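Local coordinates for protein acetyltransferase, GNAT family (Bacillus anthracis str. Sterne, PDB 3FBU) that binds coenzyme A and, as a member of the GNAT family, probably transfers an acetyl group from acetyl-CoA to an acceptor substrate, at residues A100-L108 with Y132-M140; A56-I64 with V70-Y78. All coordinates share one frame; numbering follows the deposited sequence.

Contact 1: residues A100-L108 with Y132-M140; sequences ASEAAQATL and YRVMEKIGM. With COA (coenzyme A), chain C.
Packing of Ser101, Ala104 and Leu108 against Val134 and Ile138 joins the two helices that hold coenzyme A in this GNAT fold; their axes come within 9.3 Å at a crossing angle of -49°. Ile138, just past the end of the second helix, makes the largest contribution. Its CG2 sits over the backbone of the facing helix, 3.4 Å from Ser101 O, while its CD1 reaches between Ala104 CB and Leu108 CD1, crossing the leucine side chain at about a right angle. The uncommon first torsion of Ile138, with CG1 between backbone N and carbonyl carbon (chi1 68°), spreads the two branches over these places. Gly139, at positive phi, closes the helix in a Schellman motif. Toward the cofactor, Val134 turns CG1 and CG2 to Ser101 OG. The N-terminal turn of helix 99-114 grips the pyrophosphate, as expected of GNAT enzymes: Ala100 N donates to coenzyme A O4A (3.1 Å). At the 3'-phosphate, Lys137 NZ and Arg133 NH2 hydrogen-bond coenzyme A O9A and O7A, while Arg133 NH1 makes a salt bridge with Glu136 OE1, which helps fix the guanidinium. Ser101 holds coenzyme A O2A twice, through N at 3.0 Å and through OG at 2.6 Å.

Contact 2: residues A56-I64 with V70-Y78; sequences AKNFPVILI and VGHIVFHKY
Val61 and Ile73 fit together on one face of two paired strands, Val61 CG2 resting 3.7 Å from Ile73 CG1, and Val61 CB lies over the Gly71 carbonyl. At the loop end Val70 stands between two ridges: its CG2 meets Val61 CG1, and its CG1 presses tightly on Leu63 CD1 (3.4 Å), with the leucine and valine side chains at about a right angle. On the face of Val61 and Ile73, the Phe59 ring lies beside the partner strand, CE2 4.1 Å from Phe75 CB, its edge turned to Phe75 O. The segments form an antiparallel beta hairpin in the central sheet of the acetyltransferase fold. Phe59 and Ile73 are a hydrogen-bonded pair, each N donating to the other's O at 2.8 Å, and Val70 N hydrogen-bonds Val61 O. On the opposite face Asn58, His72 and Val74 point the same way, side by side. Asn58 OD1 drops between the neighbours, 3.3 Å from Val74 CG2 and 3.5 Å from His72 CD2, with amide and imidazole planes 74° apart. Asn58 ND2 hydrogen-bonds Asn51 OD1, and His72 ND1 hydrogen-bonds Tyr24 OH, so both polar ends are anchored from outside; a water joins His72 NE2 to Asn58 OD1, weakly on the asparagine side. At the far end the Lys57 chain crosses that of His76, Lys57 CG against His76 CB at 3.7 Å, and a second water donates to both Ala56 O and Phe75 O.

In the fold
Along the chain the hairpin of contact 2, strands 58-63 and 68-79, comes first and the helices of contact 1, 99-114 and 129-137, follow; all four segments belong to the GNAT domain. The centres of the two contacts lie about 13 Å apart, yet they touch, because helix 99-114 packs on the face of the sheet carrying Val61, Ile73 and Phe75: Thr107 CG2 is 3.6 Å from Phe75 CG, and Ala103 CB is 3.9 Å from Val61 CG2. One helix thus faces the hairpin on one flank and helix 129-137 on another, near the cofactor. Strand 83-90 continues the sheet beside the hairpin, and the backbone of its Phe90 (N) and Trp88 (O) hydrogen-bonds the cofactor.

Contact 1: residues A100-L108 with Y132-M140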
loop_
_atom_site.group_PDB
_atom_site.type_symbol
_atom_site.label_atom_id
_atom_site.label_comp_id
_atom_site.label_asym_id
_atom_site.label_seq_id
_atom_site.Cartn_x
_atom_site.Cartn_y
_atom_site.Cartn_z
ATOM N N ALA A 100 10.173 9.640 -2.495
ATOM C CA ALA A 100 11.205 8.637 -2.848
ATOM C C ALA A 100 11.469 8.716 -4.336
ATOM O O ALA A 100 12.619 8.736 -4.763
ATOM C CB ALA A 100 10.826 7.232 -2.425
ATOM N N SER A 101 10.408 8.770 -5.141
ATOM C CA SER A 101 10.611 8.789 -6.594
ATOM C C SER A 101 11.307 10.061 -7.054
ATOM O O SER A 101 12.188 10.006 -7.914
ATOM C CB SER A 101 9.289 8.609 -7.349
ATOM O OG SER A 101 8.627 7.430 -6.881
ATOM N N GLU A 102 10.947 11.189 -6.457
ATOM C CA GLU A 102 11.584 12.471 -6.782
ATOM C C GLU A 102 13.065 12.433 -6.433
ATOM O O GLU A 102 13.893 12.816 -7.242
ATOM C CB GLU A 102 10.862 13.657 -6.078
ATOM C CG GLU A 102 11.563 14.988 -6.295
ATOM C CD GLU A 102 10.820 16.190 -5.663
ATOM O OE1 GLU A 102 9.624 16.069 -5.367
ATOM O OE2 GLU A 102 11.464 17.227 -5.445
ATOM N N ALA A 103 13.395 11.920 -5.242
ATOM C CA ALA A 103 14.784 11.846 -4.807
ATOM C C ALA A 103 15.583 10.870 -5.667
ATOM O O ALA A 103 16.728 11.161 -6.040
ATOM C CB ALA A 103 14.861 11.448 -3.343
ATOM N N ALA A 104 14.971 9.726 -5.980
ATOM C CA ALA A 104 15.657 8.670 -6.731
ATOM C C ALA A 104 15.848 9.101 -8.164
ATOM O O ALA A 104 16.901 8.858 -8.719
ATOM C CB ALA A 104 14.886 7.346 -6.659
ATOM N N GLN A 105 14.866 9.787 -8.749
ATOM C CA GLN A 105 15.004 10.345 -10.115
ATOM C C GLN A 105 16.197 11.303 -10.193
ATOM O O GLN A 105 17.032 11.226 -11.101
ATOM C CB GLN A 105 13.696 11.039 -10.568
ATOM C CG GLN A 105 13.662 11.537 -12.032
ATOM C CD GLN A 105 12.280 12.058 -12.457
ATOM O OE1 GLN A 105 11.292 11.974 -11.698
ATOM N NE2 GLN A 105 12.201 12.603 -13.686
ATOM N N ALA A 106 16.267 12.198 -9.219
ATOM C CA ALA A 106 17.351 13.165 -9.102
ATOM C C ALA A 106 18.716 12.504 -8.933
ATOM O O ALA A 106 19.704 12.971 -9.486
ATOM C CB ALA A 106 17.072 14.114 -7.926
ATOM N N THR A 107 18.775 11.414 -8.173
ATOM C CA THR A 107 20.006 10.658 -8.000
ATOM C C THR A 107 20.467 10.002 -9.300
ATOM O O THR A 107 21.632 10.092 -9.639
ATOM C CB THR A 107 19.842 9.612 -6.865
ATOM O OG1 THR A 107 19.398 10.276 -5.666
ATOM C CG2 THR A 107 21.171 8.852 -6.593
ATOM N N LEU A 108 19.552 9.368 -10.042
ATOM C CA LEU A 108 19.890 8.785 -11.347
ATOM C C LEU A 108 20.495 9.841 -12.258
ATOM O O LEU A 108 21.496 9.610 -12.895
ATOM C CB LEU A 108 18.651 8.161 -12.021
ATOM C CG LEU A 108 17.952 6.988 -11.355
ATOM C CD1 LEU A 108 16.693 6.566 -12.137
ATOM C CD2 LEU A 108 18.864 5.793 -11.131
ATOM N N TYR A 132 9.177 -1.499 -5.813
ATOM C CA TYR A 132 9.316 -1.682 -7.251
ATOM C C TYR A 132 8.504 -0.671 -8.034
ATOM O O TYR A 132 8.878 -0.349 -9.157
ATOM C CB TYR A 132 9.157 -3.132 -7.704
ATOM C CG TYR A 132 7.766 -3.683 -7.695
ATOM C CD1 TYR A 132 6.869 -3.333 -8.696
ATOM C CD2 TYR A 132 7.362 -4.603 -6.734
ATOM C CE1 TYR A 132 5.594 -3.866 -8.723
ATOM C CE2 TYR A 132 6.087 -5.135 -6.755
ATOM C CZ TYR A 132 5.219 -4.760 -7.767
ATOM O OH TYR A 132 3.927 -5.253 -7.817
ATOM N N ARG A 133 7.468 -0.078 -7.414
ATOM C CA ARG A 133 6.793 1.025 -8.071
ATOM C C ARG A 133 7.681 2.250 -8.213
ATOM O O ARG A 133 7.663 2.894 -9.249
ATOM C CB ARG A 133 5.453 1.345 -7.412
ATOM C CG ARG A 133 4.349 0.382 -7.846
ATOM C CD ARG A 133 4.009 0.554 -9.342
ATOM N NE ARG A 133 3.612 1.923 -9.671
ATOM C CZ ARG A 133 3.869 2.579 -10.806
ATOM N NH1 ARG A 133 4.608 2.052 -11.765
ATOM N NH2 ARG A 133 3.418 3.818 -10.966
ATOM N N VAL A 134 8.494 2.561 -7.213
ATOM C CA VAL A 134 9.473 3.632 -7.391
ATOM C C VAL A 134 10.403 3.309 -8.573
ATOM O O VAL A 134 10.674 4.155 -9.432
ATOM C CB VAL A 134 10.279 3.862 -6.135
ATOM C CG1 VAL A 134 11.403 4.879 -6.423
ATOM C CG2 VAL A 134 9.385 4.330 -5.007
ATOM N N MET A 135 10.875 2.067 -8.629
ATOM C CA MET A 135 11.801 1.667 -9.694
ATOM C C MET A 135 11.187 1.917 -11.069
ATOM O O MET A 135 11.831 2.492 -11.958
ATOM C CB MET A 135 12.204 0.188 -9.543
ATOM C CG MET A 135 12.998 -0.115 -8.251
ATOM S SD MET A 135 13.294 -1.890 -7.927
ATOM C CE MET A 135 13.763 -1.676 -6.231
ATOM N N GLU A 136 9.934 1.528 -11.223
ATOM C CA GLU A 136 9.244 1.696 -12.495
ATOM C C GLU A 136 9.032 3.174 -12.828
ATOM O O GLU A 136 9.300 3.606 -13.948
ATOM C CB GLU A 136 7.896 0.972 -12.439
ATOM C CG GLU A 136 8.062 -0.569 -12.356
ATOM C CD GLU A 136 6.767 -1.356 -12.283
ATOM O OE1 GLU A 136 5.695 -0.785 -11.932
ATOM O OE2 GLU A 136 6.867 -2.593 -12.502
ATOM N N LYS A 137 8.588 3.933 -11.845
ATOM C CA LYS A 137 8.283 5.360 -12.021
ATOM C C LYS A 137 9.490 6.154 -12.497
ATOM O O LYS A 137 9.362 7.131 -13.272
ATOM C CB LYS A 137 7.777 5.959 -10.700
ATOM C CG LYS A 137 6.406 5.445 -10.256
ATOM C CD LYS A 137 6.142 5.706 -8.778
ATOM C CE LYS A 137 5.911 7.203 -8.439
ATOM N NZ LYS A 137 5.082 7.911 -9.434
ATOM N N ILE A 138 10.684 5.775 -12.039
ATOM C CA ILE A 138 11.877 6.508 -12.402
ATOM C C ILE A 138 12.551 5.973 -13.677
ATOM O O ILE A 138 13.599 6.470 -14.083
ATOM C CB ILE A 138 12.893 6.590 -11.188
ATOM C CG1 ILE A 138 13.484 5.219 -10.846
ATOM C CG2 ILE A 138 12.230 7.282 -9.983
ATOM C CD1 ILE A 138 14.365 5.220 -9.615
ATOM N N GLY A 139 11.945 4.979 -14.321
ATOM C CA GLY A 139 12.381 4.559 -15.653
ATOM C C GLY A 139 13.174 3.259 -15.702
ATOM O O GLY A 139 13.667 2.881 -16.749
ATOM N N MET A 140 13.266 2.564 -14.572
ATOM C CA MET A 140 14.001 1.304 -14.519
ATOM C C MET A 140 13.176 0.160 -15.120
ATOM O O MET A 140 11.930 0.163 -15.095
ATOM C CB MET A 140 14.484 0.990 -13.084
ATOM C CG MET A 140 15.244 2.129 -12.357
ATOM S SD MET A 140 15.855 1.660 -10.648
ATOM C CE MET A 140 17.381 0.828 -11.172
HETATM N N1A COA C . 0.271 -1.280 -3.094
HETATM C C2A COA C . 0.439 -0.795 -4.365
HETATM N N3A COA C . 1.068 0.405 -4.568
HETATM C C4A COA C . 1.529 1.098 -3.492
HETATM C C5A COA C . 1.373 0.624 -2.200
HETATM C C6A COA C . 0.745 -0.602 -1.998
HETATM N N6A COA C . 0.601 -1.111 -0.772
HETATM N N7A COA C . 1.922 1.518 -1.367
HETATM C C8A COA C . 2.410 2.550 -2.084
HETATM N N9A COA C . 2.164 2.301 -3.410
HETATM C C1B COA C . 2.626 3.046 -4.588
HETATM C C2B COA C . 2.187 4.511 -4.589
HETATM O O2B COA C . 0.862 4.674 -5.080
HETATM C C3B COA C . 3.249 5.092 -5.498
HETATM O O3B COA C . 2.911 4.880 -6.860
HETATM P P3B COA C . 2.091 5.948 -7.759
HETATM O O7A COA C . 2.180 5.593 -9.208
HETATM O O8A COA C . 0.669 5.952 -7.265
HETATM O O9A COA C . 2.745 7.292 -7.522
HETATM C C4B COA C . 4.506 4.280 -5.152
HETATM O O4B COA C . 4.047 3.060 -4.635
HETATM C C5B COA C . 5.382 4.954 -4.103
HETATM O O5B COA C . 5.962 6.092 -4.711
HETATM P P1A COA C . 6.546 7.286 -3.821
HETATM O O1A COA C . 5.391 8.099 -3.261
HETATM O O2A COA C . 7.491 8.084 -4.630
HETATM O O3A COA C . 7.346 6.479 -2.686
HETATM P P2A COA C . 7.412 6.841 -1.115
HETATM O O4A COA C . 7.880 8.267 -0.959
HETATM O O5A COA C . 6.060 6.506 -0.475
HETATM O O6A COA C . 8.536 5.788 -0.625
HETATM C CBP COA C . 9.484 3.643 -0.176
HETATM C CCP COA C . 8.612 4.462 -1.127
HETATM C CDP COA C . 10.804 4.425 -0.047
HETATM C CEP COA C . 9.636 2.288 -0.870
HETATM C CAP COA C . 8.775 3.497 1.197
HETATM O OAP COA C . 7.596 2.715 1.091
HETATM C C9P COA C . 9.629 2.826 2.230
HETATM O O9P COA C . 10.612 3.538 2.875
HETATM N N8P COA C . 9.497 1.515 2.457
HETATM C C7P COA C . 10.184 0.864 3.571
HETATM C C6P COA C . 11.666 0.646 3.317
HETATM C C5P COA C . 11.903 -0.257 2.108
HETATM O O5P COA C . 11.357 -1.377 1.984
HETATM N N4P COA C . 12.759 0.212 1.224
HETATM C C3P COA C . 12.997 -0.473 -0.053
HETATM C C2P COA C . 13.965 -1.632 0.029
HETATM S S1P COA C . 14.338 -2.275 -1.631
#

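Contact 2: residues A56-I64 with V70-Y78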
loop_
_atom_site.group_PDB
_atom_site.type_symbol
_atom_site.label_atom_id
_atom_site.label_comp_id
_atom_site.label_asym_id
_atom_site.label_seq_id
_atom_site.Cartn_x
_atom_site.Cartn_y
_atom_site.Cartn_z
ATOM N N ALA A 56 30.817 7.614 2.263
ATOM C CA ALA A 56 29.365 7.779 2.228
ATOM C C ALA A 56 28.717 6.871 1.160
ATOM O O ALA A 56 29.081 6.952 -0.015
ATOM C CB ALA A 56 29.006 9.239 1.977
ATOM N N LYS A 57 27.755 6.046 1.581
ATOM C CA LYS A 57 26.913 5.256 0.667
ATOM C C LYS A 57 25.402 5.476 0.846
ATOM O O LYS A 57 24.584 4.821 0.186
ATOM C CB LYS A 57 27.231 3.793 0.839
ATOM C CG LYS A 57 28.694 3.474 0.523
ATOM C CD LYS A 57 28.989 2.022 0.732
ATOM C CE LYS A 57 30.414 1.688 0.325
ATOM N NZ LYS A 57 31.404 2.799 0.596
ATOM N N ASN A 58 25.048 6.353 1.779
ATOM C CA ASN A 58 23.681 6.651 2.134
ATOM C C ASN A 58 23.612 8.165 2.334
ATOM O O ASN A 58 24.557 8.765 2.888
ATOM C CB ASN A 58 23.248 5.875 3.399
ATOM C CG ASN A 58 23.250 4.369 3.198
ATOM O OD1 ASN A 58 22.223 3.789 2.868
ATOM N ND2 ASN A 58 24.424 3.719 3.383
ATOM N N PHE A 59 22.515 8.775 1.871
ATOM C CA PHE A 59 22.415 10.230 1.792
ATOM C C PHE A 59 21.029 10.700 2.186
ATOM O O PHE A 59 20.053 10.298 1.578
ATOM C CB PHE A 59 22.752 10.703 0.371
ATOM C CG PHE A 59 24.063 10.161 -0.149
ATOM C CD1 PHE A 59 25.246 10.862 0.056
ATOM C CD2 PHE A 59 24.116 8.948 -0.811
ATOM C CE1 PHE A 59 26.444 10.372 -0.410
ATOM C CE2 PHE A 59 25.316 8.439 -1.270
ATOM C CZ PHE A 59 26.481 9.152 -1.076
ATOM N N PRO A 60 20.933 11.563 3.222
ATOM C CA PRO A 60 19.629 12.021 3.666
ATOM C C PRO A 60 18.927 12.876 2.630
ATOM O O PRO A 60 19.589 13.586 1.871
ATOM C CB PRO A 60 19.955 12.853 4.931
ATOM C CG PRO A 60 21.368 13.249 4.754
ATOM C CD PRO A 60 22.014 12.121 4.056
ATOM N N VAL A 61 17.601 12.806 2.660
ATOM C CA VAL A 61 16.713 13.520 1.787
ATOM C C VAL A 61 15.999 14.539 2.700
ATOM O O VAL A 61 15.340 14.172 3.679
ATOM C CB VAL A 61 15.703 12.566 1.107
ATOM C CG1 VAL A 61 14.714 13.355 0.249
ATOM C CG2 VAL A 61 16.427 11.504 0.243
ATOM N N ILE A 62 16.164 15.812 2.365
ATOM C CA ILE A 62 15.699 16.915 3.196
ATOM C C ILE A 62 14.636 17.697 2.424
ATOM O O ILE A 62 14.878 18.109 1.300
ATOM C CB ILE A 62 16.852 17.878 3.541
ATOM C CG1 ILE A 62 18.034 17.142 4.160
ATOM C CG2 ILE A 62 16.376 18.968 4.487
ATOM C CD1 ILE A 62 17.723 16.534 5.486
ATOM N N LEU A 63 13.464 17.865 3.035
ATOM C CA LEU A 63 12.391 18.708 2.482
ATOM C C LEU A 63 12.838 20.162 2.518
ATOM O O LEU A 63 13.170 20.678 3.582
ATOM C CB LEU A 63 11.097 18.528 3.284
ATOM C CG LEU A 63 10.042 17.684 2.585
ATOM C CD1 LEU A 63 9.026 17.039 3.547
ATOM C CD2 LEU A 63 9.329 18.594 1.558
ATOM N N ILE A 64 12.874 20.800 1.350
ATOM C CA ILE A 64 13.258 22.202 1.243
ATOM C C ILE A 64 12.189 23.104 1.889
ATOM O O ILE A 64 10.988 22.949 1.661
ATOM C CB ILE A 64 13.453 22.639 -0.227
ATOM C CG1 ILE A 64 14.632 21.903 -0.877
ATOM C CG2 ILE A 64 13.727 24.153 -0.289
ATOM C CD1 ILE A 64 14.636 21.956 -2.401
ATOM N N VAL A 70 13.289 13.376 5.756
ATOM C CA VAL A 70 12.185 12.483 5.547
ATOM C C VAL A 70 12.626 11.078 5.140
ATOM O O VAL A 70 11.814 10.167 5.071
ATOM C CB VAL A 70 11.212 13.074 4.496
ATOM C CG1 VAL A 70 10.640 14.406 5.040
ATOM C CG2 VAL A 70 11.884 13.282 3.124
ATOM N N GLY A 71 13.911 10.904 4.867
ATOM C CA GLY A 71 14.413 9.580 4.509
ATOM C C GLY A 71 15.835 9.654 4.016
ATOM O O GLY A 71 16.509 10.674 4.157
ATOM N N HIS A 72 16.321 8.538 3.491
ATOM C CA HIS A 72 17.613 8.537 2.842
ATOM C C HIS A 72 17.632 7.690 1.560
ATOM O O HIS A 72 16.829 6.758 1.363
ATOM C CB HIS A 72 18.739 8.142 3.827
ATOM C CG HIS A 72 18.739 6.699 4.251
ATOM N ND1 HIS A 72 18.137 6.268 5.418
ATOM C CD2 HIS A 72 19.299 5.592 3.686
ATOM C CE1 HIS A 72 18.303 4.963 5.543
ATOM N NE2 HIS A 72 18.996 4.523 4.507
ATOM N N ILE A 73 18.526 8.099 0.672
ATOM C CA ILE A 73 18.835 7.375 -0.553
ATOM C C ILE A 73 20.112 6.564 -0.346
ATOM O O ILE A 73 21.131 7.072 0.180
ATOM C CB ILE A 73 19.024 8.365 -1.744
ATOM C CG1 ILE A 73 17.669 8.954 -2.193
ATOM C CG2 ILE A 73 19.778 7.688 -2.901
ATOM C CD1 ILE A 73 16.706 7.983 -2.894
ATOM N N VAL A 74 20.034 5.305 -0.769
ATOM C CA VAL A 74 21.170 4.408 -0.831
ATOM C C VAL A 74 21.761 4.546 -2.238
ATOM O O VAL A 74 21.044 4.418 -3.220
ATOM C CB VAL A 74 20.744 2.959 -0.555
ATOM C CG1 VAL A 74 21.944 2.049 -0.463
ATOM C CG2 VAL A 74 19.905 2.852 0.745
ATOM N N PHE A 75 23.057 4.842 -2.327
ATOM C CA PHE A 75 23.711 4.980 -3.650
ATOM C C PHE A 75 25.212 4.683 -3.545
ATOM O O PHE A 75 25.943 5.429 -2.921
ATOM C CB PHE A 75 23.435 6.363 -4.230
ATOM C CG PHE A 75 23.736 6.490 -5.699
ATOM C CD1 PHE A 75 23.113 5.678 -6.630
ATOM C CD2 PHE A 75 24.640 7.431 -6.140
ATOM C CE1 PHE A 75 23.360 5.819 -7.981
ATOM C CE2 PHE A 75 24.890 7.571 -7.508
ATOM C CZ PHE A 75 24.254 6.747 -8.411
ATOM N N HIS A 76 25.652 3.576 -4.147
ATOM C CA HIS A 76 27.038 3.120 -4.027
ATOM C C HIS A 76 27.469 2.227 -5.181
ATOM O O HIS A 76 26.649 1.645 -5.877
ATOM C CB HIS A 76 27.271 2.372 -2.699
ATOM C CG HIS A 76 26.392 1.180 -2.482
ATOM N ND1 HIS A 76 26.632 -0.053 -3.050
ATOM C CD2 HIS A 76 25.257 1.041 -1.751
ATOM C CE1 HIS A 76 25.700 -0.906 -2.659
ATOM N NE2 HIS A 76 24.845 -0.261 -1.884
ATOM N N LYS A 77 28.778 2.103 -5.345
ATOM C CA LYS A 77 29.346 1.187 -6.332
ATOM C C LYS A 77 28.825 -0.238 -6.181
ATOM O O LYS A 77 28.670 -0.744 -5.067
ATOM C CB LYS A 77 30.886 1.199 -6.238
ATOM C CG LYS A 77 31.475 2.557 -6.519
ATOM C CD LYS A 77 33.019 2.540 -6.476
ATOM C CE LYS A 77 33.576 3.945 -6.708
ATOM N NZ LYS A 77 32.965 4.688 -7.894
ATOM N N TYR A 78 28.538 -0.860 -7.329
ATOM C CA TYR A 78 27.991 -2.202 -7.419
ATOM C C TYR A 78 28.895 -3.104 -8.234
ATOM O O TYR A 78 29.247 -4.159 -7.772
ATOM C CB TYR A 78 26.600 -2.157 -8.023
ATOM C CG TYR A 78 25.952 -3.496 -8.172
ATOM C CD1 TYR A 78 25.412 -4.137 -7.072
ATOM C CD2 TYR A 78 25.879 -4.120 -9.397
ATOM C CE1 TYR A 78 24.808 -5.358 -7.186
ATOM C CE2 TYR A 78 25.295 -5.368 -9.525
ATOM C CZ TYR A 78 24.750 -5.966 -8.416
ATOM O OH TYR A 78 24.152 -7.193 -8.520
HETATM O O HOH W 1 28.451 6.081 -2.568
HETATM O O HOH W 2 19.837 1.811 4.173
#